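Local coordinates for protein myroilysin (PDB 5CZW) that probably cleaves proteins as a zinc-dependent endopeptidase of the astacin (M12A) family of metzincins, captured here with its propeptide still in place, at residues A[68-71]-A[72-75]; A[117-120]-A[121-124]; A[128-131]-A[132-135]; A[157-160]-A[161-164]; A[184-188]-A[189-193]. The protein carries 1 engineered substitution. All coordinates share one frame; numbering follows the deposited sequence.

Contact 1 of 5, residues A[68-71]-A[72-75]; sequences AQEW and SNYA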
# COMPACT_ATOMS: atom_id res chain seq x y z
N ALA A 68 12.29 -1.44 -1.54
CA ALA A 68 11.79 -0.15 -2.07
C ALA A 68 12.69 0.23 -3.24
O ALA A 68 12.26 0.65 -4.32
CB ALA A 68 11.86 0.92 -1.00
N GLN A 69 14.01 0.07 -3.02
CA GLN A 69 14.98 0.53 -3.97
C GLN A 69 15.04 -0.33 -5.20
O GLN A 69 15.61 0.13 -6.22
CB GLN A 69 16.35 0.65 -3.28
CG GLN A 69 16.26 1.69 -2.18
CD GLN A 69 17.59 2.09 -1.56
OE1 GLN A 69 18.41 1.23 -1.20
NE2 GLN A 69 17.76 3.40 -1.32
N GLU A 70 14.35 -1.43 -5.24
CA GLU A 70 14.25 -2.21 -6.46
C GLU A 70 13.61 -1.39 -7.60
O GLU A 70 13.93 -1.55 -8.71
CB GLU A 70 13.39 -3.44 -6.22
CG GLU A 70 14.17 -4.66 -5.90
CD GLU A 70 15.02 -5.18 -7.12
OE1 GLU A 70 16.10 -5.63 -6.86
OE2 GLU A 70 14.63 -5.12 -8.34
N TRP A 71 12.65 -0.55 -7.31
CA TRP A 71 12.01 0.20 -8.34
C TRP A 71 13.00 1.09 -9.16
O TRP A 71 12.76 1.33 -10.33
CB TRP A 71 11.02 1.19 -7.69
CG TRP A 71 9.74 0.53 -7.34
CD1 TRP A 71 9.31 0.27 -6.06
CD2 TRP A 71 8.71 0.09 -8.23
NE1 TRP A 71 8.06 -0.30 -6.13
CE2 TRP A 71 7.65 -0.39 -7.43
CE3 TRP A 71 8.53 0.15 -9.61
CZ2 TRP A 71 6.45 -0.88 -7.99
CZ3 TRP A 71 7.32 -0.30 -10.18
CH2 TRP A 71 6.27 -0.81 -9.29
N SER A 72 14.08 1.50 -8.51
CA SER A 72 15.01 2.37 -9.19
C SER A 72 15.81 1.67 -10.26
O SER A 72 16.47 2.37 -11.06
CB SER A 72 15.94 2.99 -8.19
OG SER A 72 15.14 3.74 -7.30
N ASN A 73 15.76 0.34 -10.28
CA ASN A 73 16.33 -0.38 -11.43
C ASN A 73 15.66 -0.12 -12.76
O ASN A 73 16.21 -0.44 -13.83
CB ASN A 73 16.41 -1.87 -11.07
CG ASN A 73 17.43 -2.13 -9.96
OD1 ASN A 73 18.39 -1.33 -9.77
ND2 ASN A 73 17.23 -3.18 -9.18
N TYR A 74 14.45 0.41 -12.74
CA TYR A 74 13.60 0.54 -13.88
C TYR A 74 13.10 1.96 -14.03
O TYR A 74 12.93 2.43 -15.14
CB TYR A 74 12.40 -0.47 -13.78
CG TYR A 74 12.93 -1.85 -13.53
CD1 TYR A 74 13.48 -2.56 -14.58
CD2 TYR A 74 12.95 -2.42 -12.25
CE1 TYR A 74 13.99 -3.81 -14.36
CE2 TYR A 74 13.43 -3.68 -12.06
CZ TYR A 74 13.99 -4.36 -13.11
OH TYR A 74 14.54 -5.64 -12.90
N ALA A 75 12.76 2.63 -12.92
CA ALA A 75 12.33 4.01 -12.91
C ALA A 75 13.50 4.99 -12.65
O ALA A 75 14.41 4.74 -11.85
CB ALA A 75 11.30 4.25 -11.77
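Asn73 turns back upon Glu70, three residues earlier, and nearly every atom of its side chain meets that residue. Its CB lies 3.4 Å from the carbonyl O of Glu70 and also rests over the rim of one face of the adjoining Tyr74 ring. CG stands opposite its own carbonyl carbon (chi1 -68°), which keeps it 3.8 Å from Glu70 O and swings the amide toward the glutamate tip. There ND2 of Asn73 gives a weak hydrogen bond, 3.4 Å long, to OE2 of Glu70. The carboxylate and amide planes stand 78° apart, and the Glu70 chain bends at its second torsion to present its oxygens. Replacing the glutamate by an alanine removes both oxygens and would probably leave the Asn73 amide without this mate and more able to turn. The main chain itself winds tightly: Ser72 N binds Gln69 O and Asn73 N binds Glu70 O, both at 3.1 Å. Trp71 O then takes two donors, Tyr74 N at 3.1 Å and Ala75 N at 2.9 Å, the latter almost straight (175°). Bonds to the third residue are thus joined by one to the fourth where the turn ends. Trp71 ties this winding to the active-site helix 128-143, packing on Phe139 and Leu143 while its NE1 binds Ile136 O. The chemistry is therefore uneven: backbone bonds and a buried indole carry the turn, whereas the acid-amide pair at the surface adds only a long, weak link.

Contact 2 of 5, residues A[117-120]-A[121-124]; sequences MNFG and WFDD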
# COMPACT_ATOMS: atom_id res chain seq x y z
N MET A 117 2.62 6.30 4.55
CA MET A 117 2.65 4.88 4.22
C MET A 117 2.65 4.08 5.54
O MET A 117 3.25 4.52 6.54
CB MET A 117 3.95 4.57 3.48
CG MET A 117 4.08 3.12 3.00
SD MET A 117 5.60 2.80 2.05
CE MET A 117 5.42 3.87 0.63
N ASN A 118 2.05 2.88 5.56
CA ASN A 118 2.09 2.01 6.75
C ASN A 118 2.27 0.56 6.25
O ASN A 118 1.70 0.16 5.29
CB ASN A 118 0.82 2.10 7.54
CG ASN A 118 0.90 1.40 8.88
OD1 ASN A 118 1.71 1.82 9.73
ND2 ASN A 118 0.19 0.27 9.05
N PHE A 119 3.05 -0.19 7.02
CA PHE A 119 3.15 -1.63 6.87
C PHE A 119 2.55 -2.22 8.15
O PHE A 119 3.07 -2.02 9.23
CB PHE A 119 4.59 -1.97 6.72
CG PHE A 119 5.13 -1.59 5.39
CD1 PHE A 119 4.63 -2.19 4.25
CD2 PHE A 119 5.99 -0.56 5.27
CE1 PHE A 119 5.14 -1.79 3.01
CE2 PHE A 119 6.51 -0.12 4.07
CZ PHE A 119 6.07 -0.74 2.92
N GLY A 120 1.46 -2.93 7.94
CA GLY A 120 0.68 -3.40 9.08
C GLY A 120 0.97 -4.76 9.65
O GLY A 120 0.28 -5.13 10.63
N TRP A 121 1.84 -5.54 9.02
CA TRP A 121 2.04 -6.94 9.44
C TRP A 121 3.43 -7.51 9.37
O TRP A 121 3.60 -8.77 9.52
CB TRP A 121 1.08 -7.85 8.69
CG TRP A 121 1.19 -7.83 7.17
CD1 TRP A 121 2.14 -8.42 6.42
CD2 TRP A 121 0.36 -7.11 6.24
NE1 TRP A 121 1.95 -8.17 5.10
CE2 TRP A 121 0.85 -7.35 4.97
CE3 TRP A 121 -0.78 -6.29 6.37
CZ2 TRP A 121 0.25 -6.82 3.81
CZ3 TRP A 121 -1.39 -5.81 5.26
CH2 TRP A 121 -0.88 -6.07 4.00
N PHE A 122 4.43 -6.70 9.23
CA PHE A 122 5.78 -7.21 9.19
C PHE A 122 6.28 -7.45 10.64
O PHE A 122 5.94 -6.74 11.60
CB PHE A 122 6.71 -6.26 8.47
CG PHE A 122 6.45 -6.04 7.01
CD1 PHE A 122 5.87 -6.98 6.20
CD2 PHE A 122 6.88 -4.86 6.46
CE1 PHE A 122 5.70 -6.73 4.85
CE2 PHE A 122 6.79 -4.66 5.13
CZ PHE A 122 6.22 -5.63 4.33
N ASP A 123 7.15 -8.45 10.76
CA ASP A 123 7.92 -8.70 12.02
C ASP A 123 9.18 -9.44 11.60
O ASP A 123 9.45 -9.57 10.42
CB ASP A 123 7.10 -9.51 13.01
CG ASP A 123 6.69 -10.90 12.47
OD1 ASP A 123 7.54 -11.63 11.86
OD2 ASP A 123 5.46 -11.26 12.61
N ASP A 124 10.04 -9.76 12.57
CA ASP A 124 11.39 -10.18 12.21
C ASP A 124 11.36 -11.61 11.64
O ASP A 124 12.38 -12.11 11.14
CB ASP A 124 12.31 -10.11 13.44
CG ASP A 124 12.73 -8.70 13.80
OD1 ASP A 124 12.36 -7.72 13.14
OD2 ASP A 124 13.43 -8.59 14.80
O HOH W 1 4.81 -3.97 10.15
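A single water oxygen bridges Phe119 and Phe122: it donates to Phe119 O at 2.8 Å and accepts from Phe122 N at 2.9 Å, linking the two backbones where the chain turns. The two rings meet near this bridge. CE2 of Phe122 comes over one face of the Phe119 ring, 3.4 Å from CD1 of Phe119, and CD2 of Phe122 lies 3.7 Å from CB of Phe119. The planes are tilted by 20°, yet the rings are slid so far apart, with centroids 5.0 Å from each other, that they barely overlap. The pair follows the last residues of strand 117-118, a strand of the mixed sheet of the astacin-type catalytic domain, and leads into the loop before the zinc-binding helix 128-143. Phe119 touches Glu138 of that helix, while the Phe122 ring meets the ring of Phe131. Trp121, between them in sequence, goes its own way. Its CG sits between the backbone N and the carbonyl carbon (chi1 59°), so that the indole folds back along Gly120, CE3 of Trp121 coming within 4.0 Å of Gly120 C. At the indole's polar end, NE1 of Trp121 donates to OE2 of Glu130. Gly120 N, for its part, is bound by the hydroxyl of Ser99, and the indole also packs against the Ser99 side chain.

Contact 3 of 5, residues A[128-131]-A[132-135]; sequences DTEF and SRTV. Engineered in segment 128-131: Thr129 (natural residue Ala).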
# COMPACT_ATOMS: atom_id res chain seq x y z
N ASP A 128 11.10 -13.43 3.06
CA ASP A 128 11.59 -12.50 2.04
C ASP A 128 10.51 -12.22 0.99
O ASP A 128 10.39 -11.11 0.46
CB ASP A 128 12.90 -12.99 1.43
CG ASP A 128 14.13 -12.58 2.27
OD1 ASP A 128 14.04 -11.68 3.16
OD2 ASP A 128 15.23 -13.10 2.03
N THR A 129 9.76 -13.24 0.58
CA THR A 129 8.75 -13.04 -0.42
C THR A 129 7.69 -12.08 0.05
O THR A 129 7.21 -11.23 -0.71
CB THR A 129 8.08 -14.35 -0.78
OG1 THR A 129 9.05 -15.16 -1.39
CG2 THR A 129 7.02 -14.08 -1.81
N GLU A 130 7.33 -12.16 1.31
CA GLU A 130 6.29 -11.27 1.84
C GLU A 130 6.81 -9.86 1.94
O GLU A 130 6.07 -8.92 1.60
CB GLU A 130 5.80 -11.73 3.17
CG GLU A 130 4.74 -10.84 3.78
CD GLU A 130 3.55 -10.57 2.89
OE1 GLU A 130 3.20 -11.43 2.02
OE2 GLU A 130 2.95 -9.45 2.99
N PHE A 131 8.08 -9.67 2.32
CA PHE A 131 8.63 -8.32 2.31
C PHE A 131 8.62 -7.78 0.88
O PHE A 131 8.20 -6.63 0.62
CB PHE A 131 10.04 -8.18 2.86
CG PHE A 131 10.18 -8.23 4.36
CD1 PHE A 131 9.75 -7.16 5.17
CD2 PHE A 131 10.86 -9.27 4.96
CE1 PHE A 131 9.92 -7.20 6.57
CE2 PHE A 131 11.04 -9.29 6.33
CZ PHE A 131 10.59 -8.25 7.14
N SER A 132 9.11 -8.58 -0.04
CA SER A 132 9.22 -8.16 -1.42
C SER A 132 7.84 -7.80 -1.98
O SER A 132 7.63 -6.70 -2.58
CB SER A 132 9.85 -9.30 -2.30
OG SER A 132 9.96 -8.84 -3.67
N ARG A 133 6.90 -8.65 -1.80
CA ARG A 133 5.57 -8.38 -2.29
C ARG A 133 4.97 -7.08 -1.75
O ARG A 133 4.49 -6.23 -2.50
CB ARG A 133 4.63 -9.56 -1.94
CG ARG A 133 3.17 -9.41 -2.42
CD ARG A 133 2.30 -10.58 -1.97
NE ARG A 133 1.95 -10.50 -0.58
CZ ARG A 133 0.80 -10.03 -0.09
NH1 ARG A 133 -0.14 -9.59 -0.86
NH2 ARG A 133 0.64 -10.01 1.19
N THR A 134 5.00 -6.97 -0.46
CA THR A 134 4.21 -5.87 0.18
C THR A 134 5.02 -4.51 0.08
O THR A 134 4.41 -3.44 -0.20
CB THR A 134 3.82 -6.25 1.58
OG1 THR A 134 2.83 -7.29 1.49
CG2 THR A 134 3.25 -5.04 2.38
N VAL A 135 6.36 -4.58 0.20
CA VAL A 135 7.13 -3.35 0.13
C VAL A 135 7.09 -2.83 -1.31
O VAL A 135 6.78 -1.64 -1.56
CB VAL A 135 8.58 -3.50 0.59
CG1 VAL A 135 9.37 -2.25 0.34
CG2 VAL A 135 8.56 -3.86 2.06
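The guanidinium of Arg133 meets Glu130 along its edge, with CD of the glutamate in the guanidinium plane, while OG1 of Thr134 lies over the rim of one face. Carboxylate and guanidinium are nonetheless inclined by 54°. The salt bridge is side-on: NE of Arg133 reaches OE1 of Glu130 at 3.0 Å, and OE2 of Glu130 receives NH2 of Arg133 on its syn lone pair, also at 3.0 Å. NH2 of Arg133 is shared, since it lies 3.0 Å from OE1 of Glu130 as well. OE2, already the acceptor of the Trp121 indole, is further gripped by the hydroxyl of Thr134, which donates from above the carboxylate plane over only 2.6 Å. Glu130 attains this pose with CG directed away from its backbone N (chi1 179°) and a bend at the next torsion, which folds the buried acid along the helix. A leucine in its place has no oxygens to offer, and would probably strand the Arg133 charge, the Thr134 hydroxyl and the Trp121 indole N-H without their common acceptor. Regular backbone bonds run alongside, such as Val135 N to Phe131 O at 2.8 Å and Arg133 N to O of Thr129, an engineered residue. Asp128 pairs with Lys63, and Ser132 OG with Ser222 O. These are the first turns of the metzincin active-site helix, whose HExxHxxGxxH sequence supplies the zinc ligands His137, His141 and, beyond the helix end, His147.

Contact 4 of 5, residues A[157-160]-A[161-164]; sequences PWDK and NKVY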
# COMPACT_ATOMS: atom_id res chain seq x y z
N PRO A 157 -17.25 -12.77 -3.43
CA PRO A 157 -18.11 -13.10 -2.31
C PRO A 157 -17.76 -12.45 -0.97
O PRO A 157 -17.38 -13.09 -0.08
CB PRO A 157 -18.00 -14.63 -2.22
CG PRO A 157 -16.62 -14.86 -2.52
CD PRO A 157 -16.32 -13.96 -3.68
N TRP A 158 -17.94 -11.16 -0.87
CA TRP A 158 -17.69 -10.44 0.35
C TRP A 158 -18.56 -10.88 1.50
O TRP A 158 -19.81 -11.10 1.35
CB TRP A 158 -17.93 -8.94 0.17
CG TRP A 158 -17.15 -8.22 -0.88
CD1 TRP A 158 -17.63 -7.80 -2.06
CD2 TRP A 158 -15.76 -7.85 -0.86
NE1 TRP A 158 -16.65 -7.17 -2.77
CE2 TRP A 158 -15.48 -7.21 -2.07
CE3 TRP A 158 -14.72 -7.98 0.07
CZ2 TRP A 158 -14.23 -6.67 -2.37
CZ3 TRP A 158 -13.46 -7.44 -0.24
CH2 TRP A 158 -13.24 -6.81 -1.45
N ASP A 159 -17.95 -10.93 2.67
CA ASP A 159 -18.73 -11.06 3.90
C ASP A 159 -18.96 -9.65 4.34
O ASP A 159 -18.08 -9.03 4.93
CB ASP A 159 -17.97 -11.86 4.91
CG ASP A 159 -18.70 -11.99 6.25
OD1 ASP A 159 -19.47 -11.06 6.60
OD2 ASP A 159 -18.44 -12.99 6.95
N LYS A 160 -20.11 -9.09 3.99
CA LYS A 160 -20.25 -7.63 4.06
C LYS A 160 -20.12 -7.10 5.51
O LYS A 160 -19.45 -6.09 5.77
CB LYS A 160 -21.54 -7.16 3.35
CG LYS A 160 -21.64 -7.67 1.91
CD LYS A 160 -22.68 -6.93 1.06
CE LYS A 160 -22.05 -5.82 0.24
NZ LYS A 160 -22.80 -5.55 -1.02
N ASN A 161 -20.73 -7.82 6.43
CA ASN A 161 -20.57 -7.60 7.87
C ASN A 161 -19.10 -7.44 8.25
O ASN A 161 -18.73 -6.51 9.01
CB ASN A 161 -21.20 -8.77 8.66
CG ASN A 161 -20.70 -8.86 10.10
OD1 ASN A 161 -21.22 -8.18 10.98
ND2 ASN A 161 -19.70 -9.71 10.34
N LYS A 162 -18.27 -8.35 7.77
CA LYS A 162 -16.88 -8.28 8.13
C LYS A 162 -16.19 -7.11 7.46
O LYS A 162 -15.33 -6.52 8.02
CB LYS A 162 -16.12 -9.56 7.83
CG LYS A 162 -16.34 -10.68 8.81
CD LYS A 162 -15.12 -11.06 9.66
CE LYS A 162 -14.33 -12.22 9.09
NZ LYS A 162 -12.93 -12.59 9.49
N VAL A 163 -16.60 -6.82 6.26
CA VAL A 163 -15.95 -5.76 5.52
C VAL A 163 -16.28 -4.46 6.24
O VAL A 163 -15.42 -3.60 6.50
CB VAL A 163 -16.36 -5.78 4.05
CG1 VAL A 163 -15.92 -4.51 3.36
CG2 VAL A 163 -15.82 -7.04 3.37
N TYR A 164 -17.55 -4.32 6.64
CA TYR A 164 -17.91 -3.06 7.31
C TYR A 164 -17.09 -2.82 8.55
O TYR A 164 -16.63 -1.69 8.81
CB TYR A 164 -19.39 -3.06 7.62
CG TYR A 164 -20.27 -2.96 6.39
CD1 TYR A 164 -20.01 -2.01 5.41
CD2 TYR A 164 -21.40 -3.76 6.24
CE1 TYR A 164 -20.80 -1.91 4.29
CE2 TYR A 164 -22.18 -3.70 5.12
CZ TYR A 164 -21.90 -2.77 4.13
OH TYR A 164 -22.72 -2.65 3.02
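Asp159 meets Lys162 as the N-cap of helix 160-167: OD1 of Asp159 accepts the backbone N-H of Lys162 at 3.2 Å, from well above the carboxylate plane (59°). With CG of Asp159 anti to its backbone N (chi1 177°), the carboxylate comes round to the first turn of the helix. OD2 of Asp159 lies beside the aliphatic start of the Lys162 chain, 3.6 Å from CG of Lys162. The ammonium itself stays apart from the acid, bending away to a weak bond with Ala210 O. Two backbone bonds begin the helical ladder, Val163 N to Asp159 O at 3.0 Å and Tyr164 N to Lys160 O at 2.7 Å. The Tyr164 ring also leans on that last carbonyl, with CD2 of Tyr164 only 3.1 Å from Lys160 O, and its CE2 approaches CB of Lys160. On another side of the turn Trp158 crosses Val163, CE3 of the indole meeting CG2 of the valine at 3.6 Å. Much of what surrounds this first shell belongs to helix 178-184. Phe184 receives the Trp158 ring at a steep angle and the Lys160 ammonium as a cation-pi partner, while Val163 packs on Val179 and Leu183, and Tyr164 OH binds Asp180. The backbone of Asp159 is further held to Leu211. Taken together, the start of helix 160-167 is an aspartate N-cap joined by a hydrophobic staple, in which Trp158, just before the cap, packs on Val163 across it.

Contact 5 of 5, residues A[184-188]-A[189-193]; sequences FATYS and TTQTQ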
# COMPACT_ATOMS: atom_id res chain seq x y z
N PHE A 184 -16.81 -1.53 -2.43
CA PHE A 184 -17.61 -2.42 -3.26
C PHE A 184 -17.79 -1.86 -4.67
O PHE A 184 -17.56 -2.58 -5.65
CB PHE A 184 -18.96 -2.76 -2.59
CG PHE A 184 -18.85 -3.46 -1.25
CD1 PHE A 184 -17.89 -4.44 -0.98
CD2 PHE A 184 -19.72 -3.10 -0.20
CE1 PHE A 184 -17.87 -5.06 0.29
CE2 PHE A 184 -19.66 -3.71 1.06
CZ PHE A 184 -18.74 -4.68 1.30
N ALA A 185 -18.08 -0.57 -4.77
CA ALA A 185 -18.30 0.06 -6.08
C ALA A 185 -17.02 -0.01 -6.89
O ALA A 185 -17.01 -0.47 -8.04
CB ALA A 185 -18.70 1.50 -5.86
N THR A 186 -15.92 0.52 -6.30
CA THR A 186 -14.62 0.52 -6.98
C THR A 186 -14.19 -0.88 -7.49
O THR A 186 -13.76 -1.05 -8.65
CB THR A 186 -13.55 1.05 -6.00
OG1 THR A 186 -13.92 2.37 -5.60
CG2 THR A 186 -12.17 0.99 -6.59
N TYR A 187 -14.34 -1.89 -6.61
CA TYR A 187 -13.87 -3.26 -6.95
C TYR A 187 -15.00 -4.20 -7.46
O TYR A 187 -14.93 -5.41 -7.26
CB TYR A 187 -13.10 -3.87 -5.79
CG TYR A 187 -11.91 -3.00 -5.52
CD1 TYR A 187 -10.88 -2.96 -6.42
CD2 TYR A 187 -11.83 -2.23 -4.40
CE1 TYR A 187 -9.77 -2.12 -6.25
CE2 TYR A 187 -10.71 -1.41 -4.21
CZ TYR A 187 -9.68 -1.42 -5.09
OH TYR A 187 -8.63 -0.50 -4.92
N SER A 188 -16.04 -3.62 -8.06
CA SER A 188 -17.10 -4.42 -8.70
C SER A 188 -16.85 -4.54 -10.19
O SER A 188 -17.61 -5.18 -10.93
CB SER A 188 -18.44 -3.79 -8.46
OG SER A 188 -18.50 -2.58 -9.17
N THR A 189 -15.78 -3.92 -10.67
CA THR A 189 -15.42 -3.96 -12.08
C THR A 189 -13.90 -3.93 -12.19
O THR A 189 -13.19 -3.58 -11.25
CB THR A 189 -16.09 -2.76 -12.83
OG1 THR A 189 -17.52 -2.90 -12.80
CG2 THR A 189 -15.65 -2.66 -14.26
N THR A 190 -13.41 -4.40 -13.32
CA THR A 190 -11.99 -4.45 -13.59
C THR A 190 -11.38 -3.04 -13.54
O THR A 190 -11.98 -2.07 -14.03
CB THR A 190 -11.74 -5.15 -14.96
OG1 THR A 190 -11.97 -6.56 -14.81
CG2 THR A 190 -10.29 -4.87 -15.50
N GLN A 191 -10.19 -2.94 -12.96
CA GLN A 191 -9.45 -1.71 -12.78
C GLN A 191 -8.02 -1.96 -13.27
O GLN A 191 -7.43 -2.96 -12.92
CB GLN A 191 -9.35 -1.33 -11.30
CG GLN A 191 -10.64 -1.10 -10.55
CD GLN A 191 -10.95 0.38 -10.49
OE1 GLN A 191 -9.99 1.22 -10.38
NE2 GLN A 191 -12.27 0.75 -10.48
N THR A 192 -7.49 -1.08 -14.13
CA THR A 192 -6.16 -1.30 -14.69
C THR A 192 -5.53 -0.03 -15.19
O THR A 192 -6.25 0.87 -15.65
CB THR A 192 -6.20 -2.24 -15.90
OG1 THR A 192 -4.88 -2.62 -16.30
CG2 THR A 192 -6.96 -1.60 -17.11
N GLN A 193 -4.21 -0.02 -15.18
CA GLN A 193 -3.47 1.07 -15.84
C GLN A 193 -2.72 0.58 -17.06
O GLN A 193 -1.97 1.34 -17.72
CB GLN A 193 -2.56 1.80 -14.84
CG GLN A 193 -1.44 0.99 -14.26
CD GLN A 193 -1.42 1.10 -12.75
OE1 GLN A 193 -1.26 2.21 -12.17
NE2 GLN A 193 -1.55 -0.07 -12.07
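Beyond Thr186 the backbone leaves the helical conformation at Tyr187 and Ser188 and becomes extended from Thr189 to Thr192, with the Gln191 side chain reaching back to the first segment. Gln191 spans the bend: its side chain, kinked at the second torsion, crosses that of Thr186 at about a right angle. NE2 of Gln191 stands 3.0 Å from Thr186 O and 3.9 Å from CG2 of Thr186, which brings the amide end near both the carbonyl and the methyl of that residue. Ser188 ties the bend from the other end. With its OG between the backbone N and the carbonyl carbon (chi1 68°), it reaches back to donate to Ala185 O at 2.8 Å, beside a weak bond from Ser188 N to the same oxygen at 3.3 Å. The bend carries Tyr187 into the zinc site of the metzincin fold, where its OH bonds both Asp25 and ND1 of the zinc ligand His147. Its ring also stacks with Tyr205, which lies in the SxMHY sequence of the Met-turn known from astacins. CG2 of Thr186 sits over the centre of one face of the Tyr187 ring, 3.6 Å above the plane, while OG1 of Thr186 bonds Asn182 O. Beyond the bend, Gln191 pairs its backbone with His149, and Thr192 OG1 binds Glu148.

In the fold
From the N terminus the five contacts come strictly in series, none enclosing or crossing another; each closes only a local turn. Contact 1 winds the chain between helix 58-63 and strand 78-81, and its first residue packs on the end of contact 3. Contact 2 leaves strand 117-118 and contact 3 begins the next helix, 128-143; they touch closely, fastening the sheet to the zinc-binding helix. Contact 4 starts helix 160-167 about 36 Å from contact 1, centre to centre, across the chain's middle. Contact 5 follows helix 178-184 and meets contact 4 through Phe184. Contact 3 thus touches both 1 and 2, while 4 and 5 form the other group, about 8 Å away at the nearest atoms of contacts 1 and 5.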